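Local coordinates for alpha-amylase G-6 (Bacillus halodurans, PDB 2C3G), which probably binds starch through the family 26 carbohydrate-binding module described here, one domain of a longer amylase, at residues Trp17-Asn28 with Val57-Arg67. Sequence-based numbering, arbitrary orientation.
Sequences WGTPHLYYYDTN and VESVRLLFKDR
Tyr25 lays its ring across Arg61 where strands 20-25 and 59-66 pair antiparallel, within the three-stranded sheet of this all-beta starch-binding module. Three hydrogen-bonded pairs, His21 with Lys65, Tyr23 with Leu63 and Tyr25 with Arg61, set the register. On their face of the sheet, the methyl CD1 of Leu63 is a small knob between two aromatics: it meets the edge of the Tyr23 ring at CD2 (3.7 Å) and the edge of the Tyr25 ring at CE1 (4.0 Å). The Tyr23 ring also meets Trp36 edge-to-face; Lys65 makes a cation-pi contact with Trp36, and its NZ bonds Trp36 O.

The face carrying Leu22, Tyr24, Leu62 and Phe64 is apolar and looks into the module. CG of Leu22 swings away from its own N (chi1 -176°), which carries CD1 alongside the Phe64 ring, 3.6 Å from CE1. Leu62 CD1 lies over one face of that ring, and Phe11 stacks on it. Leu22 and Tyr24 touch strand 49-55, and Leu62 and Phe64 touch Ile9, so this face packs on the second sheet. Farther along, Val60 CG2 fills the dip between Tyr24 CD2 and Thr27 CG2.

At the Asn28 end a classic beta bulge places Glu58 and Ser59 opposite Asn28, whose carbonyl oxygen accepts from both amides. At the Gly18 end, Trp17 CZ3 lies 3.9 Å from Phe64 CB. The short Asp66 carboxylate ties two loops together: OD2 accepts from Gly18 N (2.9 Å), OD1 from Gly68 N and Asn70 N.

Tyr25 OH bonds Gly79 N, while Arg61 CB sits 3.6 Å from the Tyr25 ring centroid, 15° off the normal; Arg61 NH2 makes a salt bridge to Asp26 OD2, 3.3 Å away, through a weak, bent hydrogen bond.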
loop_
_atom_site.group_PDB
_atom_site.type_symbol
_atom_site.label_atom_id
_atom_site.label_comp_id
_atom_site.label_asym_id
_atom_site.label_seq_id
_atom_site.Cartn_x
_atom_site.Cartn_y
_atom_site.Cartn_z
ATOM N N TRP A 17 -0.522 15.217 3.113
ATOM C CA TRP A 17 -1.404 14.131 3.499
ATOM C C TRP A 17 -1.447 13.906 4.999
ATOM O O TRP A 17 -0.436 14.095 5.688
ATOM C CB TRP A 17 -0.899 12.854 2.862
ATOM C CG TRP A 17 -1.262 12.668 1.461
ATOM C CD1 TRP A 17 -1.321 13.621 0.483
ATOM C CD2 TRP A 17 -1.607 11.429 0.838
ATOM N NE1 TRP A 17 -1.674 13.043 -0.712
ATOM C CE2 TRP A 17 -1.859 11.698 -0.521
ATOM C CE3 TRP A 17 -1.725 10.116 1.293
ATOM C CZ2 TRP A 17 -2.216 10.701 -1.430
ATOM C CZ3 TRP A 17 -2.077 9.128 0.393
ATOM C CH2 TRP A 17 -2.316 9.426 -0.958
ATOM N N GLY A 18 -2.605 13.477 5.497
ATOM C CA GLY A 18 -2.736 12.999 6.864
ATOM C C GLY A 18 -2.310 11.543 6.958
ATOM O O GLY A 18 -1.754 11.002 5.988
ATOM N N THR A 19 -2.576 10.901 8.102
ATOM C CA THR A 19 -2.123 9.522 8.364
ATOM C C THR A 19 -2.351 8.617 7.153
ATOM O O THR A 19 -3.479 8.575 6.656
ATOM C CB THR A 19 -2.833 8.960 9.608
ATOM O OG1 THR A 19 -2.188 9.446 10.792
ATOM C CG2 THR A 19 -2.653 7.448 9.721
ATOM N N PRO A 20 -1.312 7.912 6.659
ATOM C CA PRO A 20 -1.455 7.099 5.435
ATOM C C PRO A 20 -2.058 5.721 5.672
ATOM O O PRO A 20 -1.676 5.048 6.627
ATOM C CB PRO A 20 -0.018 6.954 4.943
ATOM C CG PRO A 20 0.809 6.937 6.223
ATOM C CD PRO A 20 0.065 7.839 7.196
ATOM N N HIS A 21 -2.983 5.324 4.802
ATOM C CA HIS A 21 -3.627 3.999 4.846
ATOM C C HIS A 21 -3.507 3.224 3.514
ATOM O O HIS A 21 -3.368 3.816 2.445
ATOM C CB HIS A 21 -5.107 4.140 5.198
ATOM C CG HIS A 21 -5.353 4.650 6.573
ATOM N ND1 HIS A 21 -5.210 5.979 6.910
ATOM C CD2 HIS A 21 -5.734 4.014 7.699
ATOM C CE1 HIS A 21 -5.503 6.140 8.186
ATOM N NE2 HIS A 21 -5.825 4.963 8.687
ATOM N N LEU A 22 -3.547 1.898 3.587
ATOM C CA LEU A 22 -3.389 1.096 2.370
ATOM C C LEU A 22 -4.684 0.361 2.010
ATOM O O LEU A 22 -5.065 -0.601 2.661
ATOM C CB LEU A 22 -2.217 0.101 2.491
ATOM C CG LEU A 22 -1.929 -0.699 1.205
ATOM C CD1 LEU A 22 -1.322 0.190 0.117
ATOM C CD2 LEU A 22 -1.084 -1.958 1.437
ATOM N N TYR A 23 -5.342 0.815 0.954
ATOM C CA TYR A 23 -6.537 0.146 0.468
ATOM C C TYR A 23 -6.177 -0.817 -0.669
ATOM O O TYR A 23 -5.448 -0.451 -1.588
ATOM C CB TYR A 23 -7.598 1.170 0.012
ATOM C CG TYR A 23 -8.839 0.500 -0.533
ATOM C CD1 TYR A 23 -9.663 -0.245 0.299
ATOM C CD2 TYR A 23 -9.163 0.578 -1.894
ATOM C CE1 TYR A 23 -10.778 -0.877 -0.195
ATOM C CE2 TYR A 23 -10.287 -0.043 -2.390
ATOM C CZ TYR A 23 -11.084 -0.776 -1.536
ATOM O OH TYR A 23 -12.205 -1.413 -2.009
ATOM N N TYR A 24 -6.700 -2.037 -0.586
ATOM C CA TYR A 24 -6.412 -3.117 -1.548
ATOM C C TYR A 24 -7.597 -4.071 -1.730
ATOM O O TYR A 24 -8.332 -4.374 -0.789
ATOM C CB TYR A 24 -5.164 -3.921 -1.148
ATOM C CG TYR A 24 -5.284 -4.611 0.185
ATOM C CD1 TYR A 24 -4.974 -3.933 1.360
ATOM C CD2 TYR A 24 -5.703 -5.942 0.276
ATOM C CE1 TYR A 24 -5.089 -4.541 2.584
ATOM C CE2 TYR A 24 -5.816 -6.577 1.509
ATOM C CZ TYR A 24 -5.511 -5.858 2.667
ATOM O OH TYR A 24 -5.601 -6.451 3.909
ATOM N N TYR A 25 -7.755 -4.545 -2.963
ATOM C CA TYR A 25 -8.851 -5.437 -3.322
ATOM C C TYR A 25 -8.345 -6.488 -4.327
ATOM O O TYR A 25 -7.137 -6.647 -4.498
ATOM C CB TYR A 25 -10.049 -4.634 -3.865
ATOM C CG TYR A 25 -9.713 -3.746 -5.044
ATOM C CD1 TYR A 25 -9.099 -2.517 -4.853
ATOM C CD2 TYR A 25 -10.016 -4.130 -6.349
ATOM C CE1 TYR A 25 -8.791 -1.697 -5.904
ATOM C CE2 TYR A 25 -9.700 -3.302 -7.429
ATOM C CZ TYR A 25 -9.090 -2.085 -7.195
ATOM O OH TYR A 25 -8.749 -1.232 -8.225
ATOM N N ASP A 26 -9.262 -7.153 -5.033
ATOM C CA ASP A 26 -8.960 -8.416 -5.715
ATOM C C ASP A 26 -7.556 -8.978 -5.468
ATOM O O ASP A 26 -6.668 -8.892 -6.289
ATOM C CB ASP A 26 -9.546 -8.581 -7.165
ATOM C CG ASP A 26 -8.889 -7.694 -8.232
ATOM O OD1 ASP A 26 -9.290 -6.510 -8.353
ATOM O OD2 ASP A 26 -8.053 -8.122 -9.070
ATOM N N THR A 27 -7.430 -9.517 -4.260
ATOM C CA THR A 27 -6.296 -10.268 -3.762
ATOM C C THR A 27 -6.276 -11.648 -4.386
ATOM O O THR A 27 -7.330 -12.216 -4.687
ATOM C CB THR A 27 -6.438 -10.436 -2.219
ATOM O OG1 THR A 27 -7.726 -10.993 -1.905
ATOM C CG2 THR A 27 -6.459 -9.072 -1.495
ATOM N N ASN A 28 -5.080 -12.194 -4.561
ATOM C CA ASN A 28 -4.921 -13.567 -5.032
ATOM C C ASN A 28 -3.651 -14.141 -4.379
ATOM O O ASN A 28 -2.564 -13.580 -4.547
ATOM C CB ASN A 28 -4.866 -13.605 -6.583
ATOM C CG ASN A 28 -4.678 -15.031 -7.155
ATOM O OD1 ASN A 28 -4.937 -16.029 -6.484
ATOM N ND2 ASN A 28 -4.228 -15.113 -8.416
ATOM N N VAL A 57 -0.777 -12.878 0.307
ATOM C CA VAL A 57 -1.121 -12.431 -1.050
ATOM C C VAL A 57 0.075 -12.532 -2.019
ATOM O O VAL A 57 1.188 -12.229 -1.640
ATOM C CB VAL A 57 -1.656 -10.976 -0.952
ATOM C CG1 VAL A 57 -0.524 -9.958 -0.768
ATOM C CG2 VAL A 57 -2.467 -10.613 -2.115
ATOM N N GLU A 58 -0.145 -12.985 -3.255
ATOM C CA GLU A 58 0.880 -12.888 -4.313
ATOM C C GLU A 58 0.635 -11.712 -5.254
ATOM O O GLU A 58 1.576 -11.181 -5.847
ATOM C CB GLU A 58 0.983 -14.172 -5.134
ATOM C CG GLU A 58 0.844 -15.454 -4.326
ATOM C CD GLU A 58 2.153 -16.180 -4.173
ATOM O OE1 GLU A 58 3.154 -15.511 -3.836
ATOM O OE2 GLU A 58 2.193 -17.417 -4.377
ATOM N N SER A 59 -0.632 -11.327 -5.416
ATOM C CA SER A 59 -0.978 -10.116 -6.151
ATOM C C SER A 59 -2.174 -9.430 -5.520
ATOM O O SER A 59 -2.916 -10.061 -4.786
ATOM C CB SER A 59 -1.164 -10.384 -7.656
ATOM O OG SER A 59 -2.186 -11.320 -7.918
ATOM N N VAL A 60 -2.344 -8.148 -5.821
ATOM C CA VAL A 60 -3.273 -7.244 -5.146
ATOM C C VAL A 60 -3.488 -6.090 -6.102
ATOM O O VAL A 60 -2.725 -5.922 -7.066
ATOM C CB VAL A 60 -2.667 -6.745 -3.793
ATOM C CG1 VAL A 60 -2.455 -5.218 -3.727
ATOM C CG2 VAL A 60 -3.431 -7.260 -2.619
ATOM N N ARG A 61 -4.549 -5.322 -5.853
ATOM C CA ARG A 61 -4.789 -4.050 -6.511
ATOM C C ARG A 61 -4.825 -3.043 -5.390
ATOM O O ARG A 61 -5.536 -3.250 -4.428
ATOM C CB ARG A 61 -6.140 -4.063 -7.245
ATOM C CG ARG A 61 -6.036 -3.993 -8.747
ATOM C CD ARG A 61 -6.771 -5.099 -9.448
ATOM N NE ARG A 61 -6.806 -4.888 -10.901
ATOM C CZ ARG A 61 -6.469 -5.796 -11.815
ATOM N NH1 ARG A 61 -6.535 -5.493 -13.094
ATOM N NH2 ARG A 61 -6.050 -7.001 -11.463
ATOM N N LEU A 62 -4.060 -1.957 -5.496
ATOM C CA LEU A 62 -3.957 -1.036 -4.356
ATOM C C LEU A 62 -4.038 0.482 -4.614
ATOM O O LEU A 62 -3.677 0.993 -5.668
ATOM C CB LEU A 62 -2.729 -1.384 -3.491
ATOM C CG LEU A 62 -1.315 -1.127 -4.043
ATOM C CD1 LEU A 62 -0.912 0.329 -3.846
ATOM C CD2 LEU A 62 -0.320 -2.076 -3.397
ATOM N N LEU A 63 -4.525 1.192 -3.609
ATOM C CA LEU A 63 -4.447 2.652 -3.597
ATOM C C LEU A 63 -3.953 3.109 -2.227
ATOM O O LEU A 63 -4.231 2.476 -1.222
ATOM C CB LEU A 63 -5.820 3.284 -3.879
ATOM C CG LEU A 63 -6.529 2.989 -5.202
ATOM C CD1 LEU A 63 -7.691 2.019 -4.980
ATOM C CD2 LEU A 63 -7.026 4.257 -5.838
ATOM N N PHE A 64 -3.227 4.218 -2.214
ATOM C CA PHE A 64 -2.895 4.932 -0.988
ATOM C C PHE A 64 -3.969 5.976 -0.719
ATOM O O PHE A 64 -4.564 6.519 -1.654
ATOM C CB PHE A 64 -1.519 5.594 -1.119
ATOM C CG PHE A 64 -0.438 4.628 -1.497
ATOM C CD1 PHE A 64 -0.008 3.668 -0.586
ATOM C CD2 PHE A 64 0.107 4.637 -2.775
ATOM C CE1 PHE A 64 0.975 2.737 -0.937
ATOM C CE2 PHE A 64 1.100 3.713 -3.139
ATOM C CZ PHE A 64 1.530 2.759 -2.223
ATOM N N LYS A 65 -4.224 6.231 0.561
ATOM C CA LYS A 65 -5.177 7.242 1.003
ATOM C C LYS A 65 -4.842 7.752 2.406
ATOM O O LYS A 65 -4.151 7.080 3.168
ATOM C CB LYS A 65 -6.599 6.678 0.992
ATOM C CG LYS A 65 -6.855 5.517 1.928
ATOM C CD LYS A 65 -8.297 5.024 1.812
ATOM C CE LYS A 65 -9.281 6.032 2.364
ATOM N NZ LYS A 65 -9.329 5.991 3.833
ATOM N N ASP A 66 -5.328 8.938 2.754
ATOM C CA ASP A 66 -5.300 9.330 4.164
ATOM C C ASP A 66 -6.680 9.210 4.800
ATOM O O ASP A 66 -7.622 8.746 4.153
ATOM C CB ASP A 66 -4.607 10.695 4.417
ATOM C CG ASP A 66 -5.278 11.878 3.722
ATOM O OD1 ASP A 66 -6.475 11.825 3.384
ATOM O OD2 ASP A 66 -4.654 12.937 3.494
ATOM N N ARG A 67 -6.796 9.609 6.063
ATOM C CA ARG A 67 -8.066 9.489 6.783
ATOM C C ARG A 67 -9.030 10.602 6.379
ATOM O O ARG A 67 -10.154 10.667 6.872
ATOM C CB ARG A 67 -7.853 9.466 8.307
ATOM C CG ARG A 67 -8.544 8.295 8.999
ATOM C CD ARG A 67 -9.365 8.657 10.249
ATOM N NE ARG A 67 -10.743 8.160 10.157
ATOM C CZ ARG A 67 -11.778 8.598 10.887
ATOM N NH1 ARG A 67 -11.615 9.555 11.800
ATOM N NH2 ARG A 67 -12.986 8.074 10.695
HETATM O O HOH W 1 -4.562 -10.109 -8.077
#